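PDB 4X7R: TarM from Staphylococcus aureus subsp. aureus 21178, which is a glycosyltransferase-family protein of the GT-B fold, modelled here with bound UDP. Local coordinates for residues 340-345 / 445-450; 418-423 / 437-442. The protein carries 1 engineered substitution. All blocks are in the same frame, centred on the assembly; numbering follows the deposited sequence.

Interaction 1 (340-345 / 445-450); sequences AELVVK and NINDMA
Ala450 meets helix 333-346 with its methyl group set between two residues, Leu342 and Val343, and this small side chain marks the tight part of the contact. Its CB lies 3.7 Å from Leu342 CB on one hand and 3.8 Å from Val343 CG2 on the other; the same Val343 methyl also rests on the helix backbone, 3.7 Å from Ala450 CA. With chi1 of Val343 at -178°, CG1 is anti to the backbone N and CG2 is the branch turned to Ala450. Toward Asn447 the contact becomes sparser and more open to solvent. Here Leu342 carries the contact through CD1, which reaches Ile446 CD1 at 3.9 Å and the amide oxygen Asn447 OD1 at 3.4 Å, a van der Waals approach in which the two side chains run obliquely past each other. Asn447 itself is exposed, and Leu342 is partly so, which makes this the solvent side. No hydrogen bond joins the segments. The polar work is local: Asn445, at the N-cap, accepts from Asp448 N through OD1 at 3.2 Å, with the donor well above the carbonyl plane. Glu341 turns elsewhere, to a salt bridge with Lys371. The segments' axes approach to 9.1 Å and cross at -46°, an example of helix-to-helix packing on one side of the parallel sheet in a Rossmann-like domain of the GT-B fold.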
loop_
_atom_site.group_PDB
_atom_site.type_symbol
_atom_site.label_atom_id
_atom_site.label_comp_id
_atom_site.label_asym_id
_atom_site.label_seq_id
_atom_site.Cartn_x
_atom_site.Cartn_y
_atom_site.Cartn_z
ATOM N N ALA A 340 -10.501 10.567 23.222
ATOM C CA ALA A 340 -9.526 11.555 23.699
ATOM C C ALA A 340 -10.218 12.649 24.511
ATOM O O ALA A 340 -9.771 12.946 25.618
ATOM C CB ALA A 340 -8.772 12.158 22.529
ATOM N N GLU A 341 -11.360 13.172 24.002
ATOM C CA GLU A 341 -12.196 14.181 24.661
ATOM C C GLU A 341 -12.609 13.736 26.077
ATOM O O GLU A 341 -12.516 14.533 27.008
ATOM C CB GLU A 341 -13.439 14.500 23.803
ATOM C CG GLU A 341 -14.295 15.641 24.342
ATOM C CD GLU A 341 -15.510 16.003 23.512
ATOM O OE1 GLU A 341 -16.257 15.081 23.111
ATOM O OE2 GLU A 341 -15.739 17.215 23.297
ATOM N N LEU A 342 -13.033 12.461 26.233
ATOM C CA LEU A 342 -13.456 11.878 27.514
ATOM C C LEU A 342 -12.286 11.707 28.483
ATOM O O LEU A 342 -12.420 12.035 29.660
ATOM C CB LEU A 342 -14.167 10.529 27.302
ATOM C CG LEU A 342 -15.498 10.542 26.545
ATOM C CD1 LEU A 342 -15.889 9.142 26.122
ATOM C CD2 LEU A 342 -16.614 11.158 27.390
ATOM N N VAL A 343 -11.143 11.205 27.986
ATOM C CA VAL A 343 -9.922 10.977 28.768
ATOM C C VAL A 343 -9.367 12.326 29.265
ATOM O O VAL A 343 -9.095 12.465 30.460
ATOM C CB VAL A 343 -8.863 10.143 27.980
ATOM C CG1 VAL A 343 -7.627 9.870 28.820
ATOM C CG2 VAL A 343 -9.446 8.822 27.490
ATOM N N VAL A 344 -9.249 13.321 28.349
ATOM C CA VAL A 344 -8.750 14.677 28.630
ATOM C C VAL A 344 -9.651 15.435 29.626
ATOM O O VAL A 344 -9.120 16.144 30.475
ATOM C CB VAL A 344 -8.400 15.471 27.333
ATOM C CG1 VAL A 344 -8.049 16.929 27.621
ATOM C CG2 VAL A 344 -7.261 14.797 26.573
ATOM N N LYS A 345 -10.991 15.236 29.565
ATOM C CA LYS A 345 -11.926 15.875 30.509
ATOM C C LYS A 345 -11.812 15.346 31.954
ATOM O O LYS A 345 -12.241 16.039 32.876
ATOM C CB LYS A 345 -13.381 15.888 29.997
ATOM C CG LYS A 345 -13.632 16.931 28.900
ATOM C CD LYS A 345 -15.109 17.295 28.742
ATOM C CE LYS A 345 -15.489 18.540 29.527
ATOM N NZ LYS A 345 -16.958 18.775 29.535
ATOM N N ASN A 445 -18.125 1.039 22.519
ATOM C CA ASN A 445 -18.148 1.494 23.916
ATOM C C ASN A 445 -16.988 2.464 24.233
ATOM O O ASN A 445 -15.990 2.071 24.841
ATOM C CB ASN A 445 -18.188 0.297 24.886
ATOM C CG ASN A 445 -18.702 0.623 26.266
ATOM O OD1 ASN A 445 -18.665 1.772 26.721
ATOM N ND2 ASN A 445 -19.140 -0.403 26.990
ATOM N N ILE A 446 -17.145 3.736 23.815
ATOM C CA ILE A 446 -16.163 4.810 24.008
ATOM C C ILE A 446 -15.899 5.159 25.481
ATOM O O ILE A 446 -14.776 5.530 25.814
ATOM C CB ILE A 446 -16.429 6.053 23.103
ATOM C CG1 ILE A 446 -17.765 6.770 23.447
ATOM C CG2 ILE A 446 -16.348 5.667 21.615
ATOM C CD1 ILE A 446 -17.899 8.215 22.921
ATOM N N ASN A 447 -16.916 5.004 26.359
ATOM C CA ASN A 447 -16.806 5.278 27.793
ATOM C C ASN A 447 -15.936 4.252 28.512
ATOM O O ASN A 447 -15.081 4.639 29.312
ATOM C CB ASN A 447 -18.185 5.366 28.456
ATOM C CG ASN A 447 -19.077 6.457 27.919
ATOM O OD1 ASN A 447 -18.624 7.509 27.444
ATOM N ND2 ASN A 447 -20.381 6.233 28.013
ATOM N N ASP A 448 -16.155 2.949 28.240
ATOM C CA ASP A 448 -15.340 1.888 28.836
ATOM C C ASP A 448 -13.907 1.944 28.300
ATOM O O ASP A 448 -12.980 1.647 29.046
ATOM C CB ASP A 448 -15.952 0.493 28.636
ATOM C CG ASP A 448 -15.226 -0.604 29.409
ATOM O OD1 ASP A 448 -15.062 -0.455 30.644
ATOM O OD2 ASP A 448 -14.798 -1.596 28.775
ATOM N N MET A 449 -13.718 2.377 27.042
ATOM C CA MET A 449 -12.373 2.507 26.486
ATOM C C MET A 449 -11.627 3.679 27.131
ATOM O O MET A 449 -10.441 3.541 27.447
ATOM C CB MET A 449 -12.391 2.644 24.972
ATOM C CG MET A 449 -11.054 2.366 24.372
ATOM S SD MET A 449 -11.040 2.466 22.582
ATOM C CE MET A 449 -10.525 3.982 22.428
ATOM N N ALA A 450 -12.329 4.821 27.338
ATOM C CA ALA A 450 -11.781 6.003 28.007
ATOM C C ALA A 450 -11.384 5.641 29.452
ATOM O O ALA A 450 -10.307 6.035 29.900
ATOM C CB ALA A 450 -12.800 7.134 28.004
#

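Interaction 2 (418-423 / 437-442); sequences PVVAFD and NGYLIE
Asp423 N donates to Ile441 O over 2.7 Å, and Ile441 N reaches Ala421 O over the same distance; these are the shortest polar bonds of a parallel strand pair. With Tyr439 N to Val419 O and Ala421 N to Tyr439 O (3.1 Å), they form a ladder in which each strand gives and accepts in turn. All four are nearly straight at hydrogen, the bond from Ile441 N reaching 176°. The carbonyls of Tyr439, Ala421 and Ile441 each receive a CA-H...O contact besides, from Val420, Leu440 and Phe422 respectively. Beyond the ladder, near Pro418, one water takes over: it accepts from Val419 N and donates to Asn437 O, spanning the strands where no direct bond joins that pair.

Side chains of Val420, Phe422, Tyr439 and Ile441 share one face. Ile441 splits its two branches between neighbours on the other strand: CG1 lies 3.8 Å from Val420 CG1, whereas CG2, anti to the backbone N, meets the Phe422 ring at its edge, in plane, 3.8 Å from CD1. Val420 CG2 approaches the edge of the Tyr439 ring more distantly, at 4.3 Å from CD2. Elsewhere, Leu440 CD1 comes within 4.0 Å of Asp423 OD2, a loose contact at the partly exposed end.

The strands belong to a beta-alpha-beta unit whose connection includes helix 428-431. Strand 438-441 is outermost in its sheet, and strand 419-422 bonds on its far side to Val396 and Ser398. Met449 of helix 446-457 packs on Val420, and Tyr439 lies against Lys452 of that helix and Leu462 of helix 460-477, while Met409 and Met413 of helix 407-414 meet Val419 on the other face.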
loop_
_atom_site.group_PDB
_atom_site.type_symbol
_atom_site.label_atom_id
_atom_site.label_comp_id
_atom_site.label_asym_id
_atom_site.label_seq_id
_atom_site.Cartn_x
_atom_site.Cartn_y
_atom_site.Cartn_z
ATOM N N PRO A 418 1.197 -1.820 25.951
ATOM C CA PRO A 418 -0.101 -2.528 25.931
ATOM C C PRO A 418 -1.142 -1.840 25.064
ATOM O O PRO A 418 -1.099 -0.624 24.876
ATOM C CB PRO A 418 -0.508 -2.595 27.409
ATOM C CG PRO A 418 0.227 -1.469 28.071
ATOM C CD PRO A 418 1.494 -1.247 27.287
ATOM N N VAL A 419 -2.045 -2.644 24.500
ATOM C CA VAL A 419 -3.110 -2.168 23.619
ATOM C C VAL A 419 -4.468 -2.163 24.326
ATOM O O VAL A 419 -4.801 -3.104 25.054
ATOM C CB VAL A 419 -3.163 -3.001 22.309
ATOM C CG1 VAL A 419 -4.240 -2.483 21.362
ATOM C CG2 VAL A 419 -1.811 -3.014 21.611
ATOM N N VAL A 420 -5.234 -1.082 24.100
ATOM C CA VAL A 420 -6.634 -0.895 24.478
ATOM C C VAL A 420 -7.358 -0.847 23.091
ATOM O O VAL A 420 -7.171 0.083 22.306
ATOM C CB VAL A 420 -6.876 0.340 25.383
ATOM C CG1 VAL A 420 -8.338 0.412 25.818
ATOM C CG2 VAL A 420 -5.973 0.292 26.621
ATOM N N ALA A 421 -8.054 -1.934 22.746
ATOM C CA ALA A 421 -8.669 -2.106 21.449
ATOM C C ALA A 421 -10.119 -2.536 21.491
ATOM O O ALA A 421 -10.512 -3.295 22.376
ATOM C CB ALA A 421 -7.874 -3.129 20.653
ATOM N N PHE A 422 -10.906 -2.105 20.479
ATOM C CA PHE A 422 -12.273 -2.582 20.336
ATOM C C PHE A 422 -12.183 -4.059 19.910
ATOM O O PHE A 422 -11.373 -4.377 19.034
ATOM C CB PHE A 422 -13.062 -1.752 19.298
ATOM C CG PHE A 422 -13.534 -0.382 19.746
ATOM C CD1 PHE A 422 -13.894 -0.146 21.068
ATOM C CD2 PHE A 422 -13.661 0.659 18.834
ATOM C CE1 PHE A 422 -14.358 1.115 21.476
ATOM C CE2 PHE A 422 -14.125 1.922 19.241
ATOM C CZ PHE A 422 -14.476 2.139 20.558
ATOM N N ASP A 423 -12.936 -4.962 20.586
ATOM C CA ASP A 423 -12.953 -6.393 20.270
ATOM C C ASP A 423 -13.738 -6.580 18.960
ATOM O O ASP A 423 -14.966 -6.675 18.981
ATOM C CB ASP A 423 -13.575 -7.229 21.425
ATOM C CG ASP A 423 -13.333 -8.735 21.288
ATOM O OD1 ASP A 423 -12.916 -9.180 20.190
ATOM O OD2 ASP A 423 -13.563 -9.465 22.267
ATOM N N ASN A 437 -2.578 -8.602 29.460
ATOM C CA ASN A 437 -1.551 -7.962 28.636
ATOM C C ASN A 437 -2.078 -6.715 27.898
ATOM O O ASN A 437 -1.375 -6.112 27.087
ATOM C CB ASN A 437 -0.925 -8.995 27.695
ATOM C CG ASN A 437 -1.810 -9.486 26.579
ATOM O OD1 ASN A 437 -2.747 -8.813 26.151
ATOM N ND2 ASN A 437 -1.451 -10.620 25.997
ATOM N N GLY A 438 -3.317 -6.350 28.219
ATOM C CA GLY A 438 -4.044 -5.222 27.643
ATOM C C GLY A 438 -5.535 -5.351 27.901
ATOM O O GLY A 438 -5.963 -6.161 28.736
ATOM N N TYR A 439 -6.338 -4.557 27.169
ATOM C CA TYR A 439 -7.790 -4.582 27.317
ATOM C C TYR A 439 -8.516 -4.712 25.992
ATOM O O TYR A 439 -8.163 -4.032 25.013
ATOM C CB TYR A 439 -8.301 -3.338 28.069
ATOM C CG TYR A 439 -7.885 -3.248 29.523
ATOM C CD1 TYR A 439 -8.349 -4.167 30.463
ATOM C CD2 TYR A 439 -7.098 -2.192 29.979
ATOM C CE1 TYR A 439 -7.987 -4.073 31.810
ATOM C CE2 TYR A 439 -6.758 -2.070 31.329
ATOM C CZ TYR A 439 -7.188 -3.022 32.237
ATOM O OH TYR A 439 -6.821 -2.908 33.558
ATOM N N LEU A 440 -9.537 -5.594 25.976
ATOM C CA LEU A 440 -10.459 -5.816 24.862
ATOM C C LEU A 440 -11.742 -5.105 25.237
ATOM O O LEU A 440 -12.399 -5.466 26.226
ATOM C CB LEU A 440 -10.731 -7.310 24.625
ATOM C CG LEU A 440 -9.645 -8.072 23.883
ATOM C CD1 LEU A 440 -9.909 -9.569 23.939
ATOM C CD2 LEU A 440 -9.495 -7.570 22.432
ATOM N N ILE A 441 -12.059 -4.043 24.498
ATOM C CA ILE A 441 -13.239 -3.213 24.764
ATOM C C ILE A 441 -14.393 -3.605 23.850
ATOM O O ILE A 441 -14.189 -3.824 22.655
ATOM C CB ILE A 441 -12.868 -1.699 24.632
ATOM C CG1 ILE A 441 -11.666 -1.293 25.522
ATOM C CG2 ILE A 441 -14.072 -0.752 24.801
ATOM C CD1 ILE A 441 -11.743 -1.648 27.017
ATOM N N GLU A 442 -15.605 -3.672 24.411
ATOM C CA GLU A 442 -16.825 -3.944 23.665
ATOM C C GLU A 442 -16.918 -2.875 22.575
ATOM O O GLU A 442 -16.750 -1.691 22.877
ATOM C CB GLU A 442 -18.037 -3.888 24.606
ATOM C CG GLU A 442 -19.304 -4.482 24.019
ATOM C CD GLU A 442 -20.585 -4.123 24.747
ATOM O OE1 GLU A 442 -20.521 -3.431 25.790
ATOM O OE2 GLU A 442 -21.663 -4.531 24.259
HETATM O O HOH W 1 -1.871 -5.498 24.423
#

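Overall arrangement
Interaction 1 and interaction 2 are successive layers of one domain, their centres 14 Å apart. Met449 joins them: its CG lies 3.6 Å from Val420 CG1, its SD 3.7 Å from Phe422 CE1, and its CB 3.8 Å from Ile441 CG2. Helix 446-457 therefore rests on the strand pair with one side and meets helix 333-346 with another. In sequence, interaction 2 is nested within the loop that interaction 1 closes, and helix 446-457 follows strand 438-441 in the chain after a short loop. The side chain of Val419 is about 10 Å from UDP and that of Ala421 about 12 Å from 3YW, so neither touches its ligand.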